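PDB 2IM8: uncharacterized protein YppE from Bacillus subtilis, which is of unknown function and folds as a bundle of four long helices representing a bacterial family of uncharacterised proteins. Local coordinates for residues 61-75 with 108-120. Sequence-based numbering, arbitrary orientation.
Sequences LIKVRRPKYVHKEQI and YTLHAVKDEIARE. With PO4 (phosphate ion), chain C.
E116 OE1 is gripped from two directions: K68 N donates to it at 3.2 Å, and R119 NH2, one turn further on, reaches it from the opposite face of the carboxylate plane. The acceptor belongs to a four-helix bundle, where the loop from helix 36-64 to helix 72-91 lies against helix 96-121. E116 OE2 takes Y69 N at 2.8 Å with an N-H...O angle of 157°. Both loop amides come from above the carboxylate plane; R119 NH2 meets OE1 on its syn side but tilted 30° out of that plane, forming a salt bridge with OE1 near the guanidinium plane. E116 CG lies anti to the carbonyl carbon, 3.5 Å from V70 CG1, and the bend at chi2 (-65°) turns the carboxylate to the loop amides. An alanine at E116 would probably leave K68 N and Y69 N without these acceptors and cost R119 its hydrogen-bonded carboxylate, leaving the charge contact with E120. Apolar packing flanks this site: L61 CD2 meets I117 CG1 at 4.1 Å, and I75 CD1 presses on V113 CG2 at 3.5 Å, beside W54. At the start of helix 72-91, Q74 OE1 accepts from H71 N in the carbonyl plane, and its extended chain runs antiparallel to that of T109, Q74 CG lying 3.4 Å from T109 OG1. Q74 NE2 donates to a water at 2.9 Å that also bonds Y69 O and Y108 OH.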
loop_
_atom_site.group_PDB
_atom_site.type_symbol
_atom_site.label_atom_id
_atom_site.label_comp_id
_atom_site.label_asym_id
_atom_site.label_seq_id
_atom_site.Cartn_x
_atom_site.Cartn_y
_atom_site.Cartn_z
ATOM N N LEU A 61 11.009 12.167 3.158
ATOM C CA LEU A 61 10.921 12.155 4.612
ATOM C C LEU A 61 12.162 11.594 5.303
ATOM O O LEU A 61 12.604 12.134 6.322
ATOM C CB LEU A 61 9.707 11.334 5.061
ATOM C CG LEU A 61 9.565 11.111 6.573
ATOM C CD1 LEU A 61 9.096 12.394 7.230
ATOM C CD2 LEU A 61 8.571 9.987 6.848
ATOM N N ILE A 62 12.722 10.517 4.756
ATOM C CA ILE A 62 13.890 9.888 5.364
ATOM C C ILE A 62 15.215 10.550 5.025
ATOM O O ILE A 62 16.210 10.329 5.715
ATOM C CB ILE A 62 13.975 8.384 5.008
ATOM C CG1 ILE A 62 14.324 8.203 3.536
ATOM C CG2 ILE A 62 12.644 7.709 5.312
ATOM C CD1 ILE A 62 14.567 6.757 3.146
ATOM N N LYS A 63 15.241 11.358 3.971
ATOM C CA LYS A 63 16.472 12.047 3.603
ATOM C C LYS A 63 16.677 13.301 4.444
ATOM O O LYS A 63 17.778 13.543 4.931
ATOM C CB LYS A 63 16.474 12.410 2.116
ATOM C CG LYS A 63 17.201 11.395 1.241
ATOM C CD LYS A 63 17.170 11.782 -0.236
ATOM C CE LYS A 63 17.848 13.123 -0.483
ATOM N NZ LYS A 63 17.787 13.523 -1.919
ATOM N N VAL A 64 15.619 14.087 4.621
ATOM C CA VAL A 64 15.699 15.315 5.410
ATOM C C VAL A 64 16.254 15.043 6.809
ATOM O O VAL A 64 17.204 15.696 7.250
ATOM C CB VAL A 64 14.312 16.002 5.526
ATOM C CG1 VAL A 64 13.250 14.981 5.875
ATOM C CG2 VAL A 64 14.355 17.089 6.591
ATOM N N ARG A 65 15.650 14.083 7.501
ATOM C CA ARG A 65 16.078 13.689 8.840
ATOM C C ARG A 65 16.110 12.171 8.859
ATOM O O ARG A 65 15.131 11.526 8.491
ATOM C CB ARG A 65 15.094 14.195 9.898
ATOM C CG ARG A 65 15.202 15.682 10.210
ATOM C CD ARG A 65 14.212 16.085 11.299
ATOM N NE ARG A 65 12.846 16.195 10.792
ATOM C CZ ARG A 65 12.365 17.265 10.167
ATOM N NH1 ARG A 65 13.136 18.329 9.972
ATOM N NH2 ARG A 65 11.108 17.273 9.739
ATOM N N ARG A 66 17.233 11.598 9.276
ATOM C CA ARG A 66 17.351 10.148 9.314
ATOM C C ARG A 66 16.386 9.532 10.321
ATOM O O ARG A 66 16.585 9.626 11.532
ATOM C CB ARG A 66 18.789 9.740 9.631
ATOM C CG ARG A 66 19.782 10.186 8.568
ATOM C CD ARG A 66 21.063 9.372 8.621
ATOM N NE ARG A 66 21.998 9.749 7.567
ATOM C CZ ARG A 66 21.736 9.677 6.264
ATOM N NH1 ARG A 66 20.557 9.239 5.842
ATOM N NH2 ARG A 66 22.658 10.040 5.379
ATOM N N PRO A 67 15.319 8.895 9.822
ATOM C CA PRO A 67 14.322 8.264 10.687
ATOM C C PRO A 67 14.898 7.095 11.475
ATOM O O PRO A 67 15.893 6.489 11.080
ATOM C CB PRO A 67 13.247 7.830 9.701
ATOM C CG PRO A 67 14.055 7.447 8.513
ATOM C CD PRO A 67 15.034 8.603 8.407
ATOM N N LYS A 68 14.250 6.780 12.587
ATOM C CA LYS A 68 14.685 5.704 13.464
ATOM C C LYS A 68 14.322 4.296 12.975
ATOM O O LYS A 68 15.166 3.398 12.982
ATOM C CB LYS A 68 14.087 5.940 14.856
ATOM C CG LYS A 68 14.455 4.921 15.922
ATOM C CD LYS A 68 15.888 5.072 16.417
ATOM C CE LYS A 68 16.850 4.201 15.630
ATOM N NZ LYS A 68 18.233 4.267 16.188
ATOM N N TYR A 69 13.083 4.108 12.528
ATOM C CA TYR A 69 12.635 2.783 12.104
ATOM C C TYR A 69 12.239 2.532 10.648
ATOM O O TYR A 69 11.673 1.484 10.348
ATOM C CB TYR A 69 11.476 2.332 12.993
ATOM C CG TYR A 69 11.790 2.343 14.469
ATOM C CD1 TYR A 69 12.981 1.806 14.952
ATOM C CD2 TYR A 69 10.877 2.852 15.387
ATOM C CE1 TYR A 69 13.256 1.771 16.319
ATOM C CE2 TYR A 69 11.137 2.824 16.753
ATOM C CZ TYR A 69 12.330 2.281 17.212
ATOM O OH TYR A 69 12.589 2.248 18.561
ATOM N N VAL A 70 12.521 3.460 9.740
ATOM C CA VAL A 70 12.178 3.235 8.334
ATOM C C VAL A 70 13.352 3.594 7.429
ATOM O O VAL A 70 13.959 4.650 7.587
ATOM C CB VAL A 70 10.949 4.069 7.899
ATOM C CG1 VAL A 70 11.231 5.545 8.081
ATOM C CG2 VAL A 70 10.610 3.779 6.445
ATOM N N HIS A 71 13.666 2.709 6.484
ATOM C CA HIS A 71 14.769 2.942 5.556
ATOM C C HIS A 71 14.361 2.802 4.090
ATOM O O HIS A 71 13.301 2.256 3.782
ATOM C CB HIS A 71 15.920 1.996 5.893
ATOM C CG HIS A 71 16.456 2.194 7.275
ATOM N ND1 HIS A 71 17.048 3.373 7.678
ATOM C CD2 HIS A 71 16.428 1.395 8.366
ATOM C CE1 HIS A 71 17.360 3.294 8.958
ATOM N NE2 HIS A 71 16.994 2.104 9.401
ATOM N N LYS A 72 15.220 3.290 3.196
ATOM C CA LYS A 72 14.963 3.281 1.755
ATOM C C LYS A 72 14.477 1.967 1.126
ATOM O O LYS A 72 13.446 1.942 0.443
ATOM C CB LYS A 72 16.219 3.757 1.013
ATOM C CG LYS A 72 15.971 4.152 -0.439
ATOM C CD LYS A 72 17.275 4.336 -1.213
ATOM C CE LYS A 72 17.964 2.996 -1.480
ATOM N NZ LYS A 72 19.120 3.136 -2.419
ATOM N N GLU A 73 15.223 0.883 1.328
ATOM C CA GLU A 73 14.850 -0.402 0.740
ATOM C C GLU A 73 13.426 -0.806 1.096
ATOM O O GLU A 73 12.698 -1.367 0.280
ATOM C CB GLU A 73 15.812 -1.501 1.200
ATOM C CG GLU A 73 17.254 -1.259 0.819
ATOM C CD GLU A 73 17.980 -0.344 1.787
ATOM O OE1 GLU A 73 17.334 0.219 2.704
ATOM O OE2 GLU A 73 19.206 -0.193 1.622
ATOM N N GLN A 74 13.046 -0.521 2.332
ATOM C CA GLN A 74 11.723 -0.842 2.838
ATOM C C GLN A 74 10.677 -0.059 2.040
ATOM O O GLN A 74 9.682 -0.619 1.583
ATOM C CB GLN A 74 11.689 -0.475 4.319
ATOM C CG GLN A 74 10.440 -0.776 5.092
ATOM C CD GLN A 74 10.657 -0.480 6.566
ATOM O OE1 GLN A 74 11.358 0.475 6.918
ATOM N NE2 GLN A 74 10.064 -1.290 7.433
ATOM N N ILE A 75 10.924 1.231 1.855
ATOM C CA ILE A 75 9.995 2.073 1.111
ATOM C C ILE A 75 9.873 1.585 -0.325
ATOM O O ILE A 75 8.769 1.398 -0.830
ATOM C CB ILE A 75 10.446 3.553 1.111
ATOM C CG1 ILE A 75 10.367 4.121 2.534
ATOM C CG2 ILE A 75 9.550 4.373 0.181
ATOM C CD1 ILE A 75 8.971 4.054 3.135
ATOM N N TYR A 108 2.786 -3.204 7.320
ATOM C CA TYR A 108 3.794 -2.848 8.319
ATOM C C TYR A 108 4.608 -1.636 7.902
ATOM O O TYR A 108 4.830 -0.723 8.699
ATOM C CB TYR A 108 4.751 -4.010 8.616
ATOM C CG TYR A 108 5.885 -3.550 9.504
ATOM C CD1 TYR A 108 5.640 -3.138 10.811
ATOM C CD2 TYR A 108 7.177 -3.408 9.005
ATOM C CE1 TYR A 108 6.639 -2.586 11.597
ATOM C CE2 TYR A 108 8.196 -2.856 9.786
ATOM C CZ TYR A 108 7.916 -2.443 11.078
ATOM O OH TYR A 108 8.892 -1.844 11.842
ATOM N N THR A 109 5.071 -1.617 6.658
ATOM C CA THR A 109 5.847 -0.471 6.214
ATOM C C THR A 109 4.984 0.786 6.279
ATOM O O THR A 109 5.461 1.844 6.692
ATOM C CB THR A 109 6.387 -0.664 4.782
ATOM O OG1 THR A 109 7.260 -1.799 4.757
ATOM C CG2 THR A 109 7.162 0.586 4.323
ATOM N N LEU A 110 3.711 0.668 5.897
ATOM C CA LEU A 110 2.807 1.813 5.937
ATOM C C LEU A 110 2.658 2.306 7.379
ATOM O O LEU A 110 2.716 3.503 7.652
ATOM C CB LEU A 110 1.434 1.442 5.355
ATOM C CG LEU A 110 1.445 1.212 3.833
ATOM C CD1 LEU A 110 0.078 0.748 3.337
ATOM C CD2 LEU A 110 1.878 2.507 3.149
ATOM N N HIS A 111 2.465 1.378 8.304
ATOM C CA HIS A 111 2.338 1.748 9.704
ATOM C C HIS A 111 3.628 2.360 10.228
ATOM O O HIS A 111 3.582 3.280 11.038
ATOM C CB HIS A 111 1.945 0.533 10.538
ATOM C CG HIS A 111 0.519 0.122 10.340
ATOM N ND1 HIS A 111 0.111 -1.194 10.342
ATOM C CD2 HIS A 111 -0.594 0.859 10.114
ATOM C CE1 HIS A 111 -1.191 -1.249 10.123
ATOM N NE2 HIS A 111 -1.643 -0.017 9.981
ATOM N N ALA A 112 4.771 1.858 9.763
ATOM C CA ALA A 112 6.074 2.379 10.185
ATOM C C ALA A 112 6.221 3.841 9.760
ATOM O O ALA A 112 6.622 4.697 10.549
ATOM C CB ALA A 112 7.187 1.547 9.574
ATOM N N VAL A 113 5.902 4.125 8.504
ATOM C CA VAL A 113 5.985 5.487 7.988
ATOM C C VAL A 113 5.041 6.367 8.800
ATOM O O VAL A 113 5.389 7.487 9.181
ATOM C CB VAL A 113 5.615 5.527 6.476
ATOM C CG1 VAL A 113 5.606 6.960 5.954
ATOM C CG2 VAL A 113 6.623 4.711 5.692
ATOM N N LYS A 114 3.849 5.847 9.082
ATOM C CA LYS A 114 2.867 6.577 9.876
ATOM C C LYS A 114 3.448 6.892 11.254
ATOM O O LYS A 114 3.312 8.013 11.757
ATOM C CB LYS A 114 1.596 5.743 10.040
ATOM C CG LYS A 114 0.534 6.383 10.925
ATOM C CD LYS A 114 -0.675 5.455 11.078
ATOM C CE LYS A 114 -1.764 6.073 11.946
ATOM N NZ LYS A 114 -2.951 5.168 12.043
ATOM N N ASP A 115 4.086 5.896 11.867
ATOM C CA ASP A 115 4.688 6.090 13.183
ATOM C C ASP A 115 5.771 7.174 13.140
ATOM O O ASP A 115 5.819 8.022 14.026
ATOM C CB ASP A 115 5.309 4.793 13.718
ATOM C CG ASP A 115 4.276 3.706 14.017
ATOM O OD1 ASP A 115 3.064 4.002 14.090
ATOM O OD2 ASP A 115 4.696 2.542 14.195
ATOM N N GLU A 116 6.641 7.141 12.128
ATOM C CA GLU A 116 7.709 8.140 12.002
ATOM C C GLU A 116 7.117 9.541 11.879
ATOM O O GLU A 116 7.554 10.475 12.549
ATOM C CB GLU A 116 8.590 7.867 10.774
ATOM C CG GLU A 116 9.521 6.656 10.867
ATOM C CD GLU A 116 10.614 6.792 11.929
ATOM O OE1 GLU A 116 11.261 7.862 12.008
ATOM O OE2 GLU A 116 10.840 5.815 12.675
ATOM N N ILE A 117 6.119 9.682 11.017
ATOM C CA ILE A 117 5.472 10.969 10.824
ATOM C C ILE A 117 4.953 11.526 12.151
ATOM O O ILE A 117 5.310 12.638 12.543
ATOM C CB ILE A 117 4.301 10.857 9.836
ATOM C CG1 ILE A 117 4.836 10.524 8.439
ATOM C CG2 ILE A 117 3.503 12.151 9.836
ATOM C CD1 ILE A 117 3.759 10.329 7.387
ATOM N N ALA A 118 4.122 10.744 12.839
ATOM C CA ALA A 118 3.547 11.161 14.114
ATOM C C ALA A 118 4.620 11.488 15.153
ATOM O O ALA A 118 4.488 12.453 15.908
ATOM C CB ALA A 118 2.623 10.075 14.646
ATOM N N ARG A 119 5.682 10.690 15.182
ATOM C CA ARG A 119 6.771 10.893 16.132
ATOM C C ARG A 119 7.514 12.210 15.888
ATOM O O ARG A 119 7.779 12.973 16.820
ATOM C CB ARG A 119 7.754 9.724 16.042
ATOM C CG ARG A 119 8.848 9.734 17.094
ATOM C CD ARG A 119 9.776 8.539 16.923
ATOM N NE ARG A 119 10.590 8.635 15.717
ATOM C CZ ARG A 119 11.511 9.574 15.511
ATOM N NH1 ARG A 119 11.733 10.500 16.434
ATOM N NH2 ARG A 119 12.217 9.586 14.386
ATOM N N GLU A 120 7.846 12.471 14.627
ATOM C CA GLU A 120 8.572 13.681 14.254
ATOM C C GLU A 120 7.690 14.914 14.128
ATOM O O GLU A 120 8.167 16.041 14.266
ATOM C CB GLU A 120 9.322 13.437 12.944
ATOM C CG GLU A 120 10.471 12.458 13.102
ATOM C CD GLU A 120 10.674 11.584 11.890
ATOM O OE1 GLU A 120 10.988 12.125 10.809
ATOM O OE2 GLU A 120 10.516 10.350 12.025
HETATM P P PO4 C . -1.059 4.498 15.559
HETATM O O1 PO4 C . -1.990 5.640 15.772
HETATM O O2 PO4 C . -1.262 3.484 16.635
HETATM O O3 PO4 C . 0.345 4.988 15.597
HETATM O O4 PO4 C . -1.327 3.879 14.237
HETATM O O HOH W 1 10.685 -0.860 10.195
HETATM O O HOH W 2 8.242 -2.930 2.458
#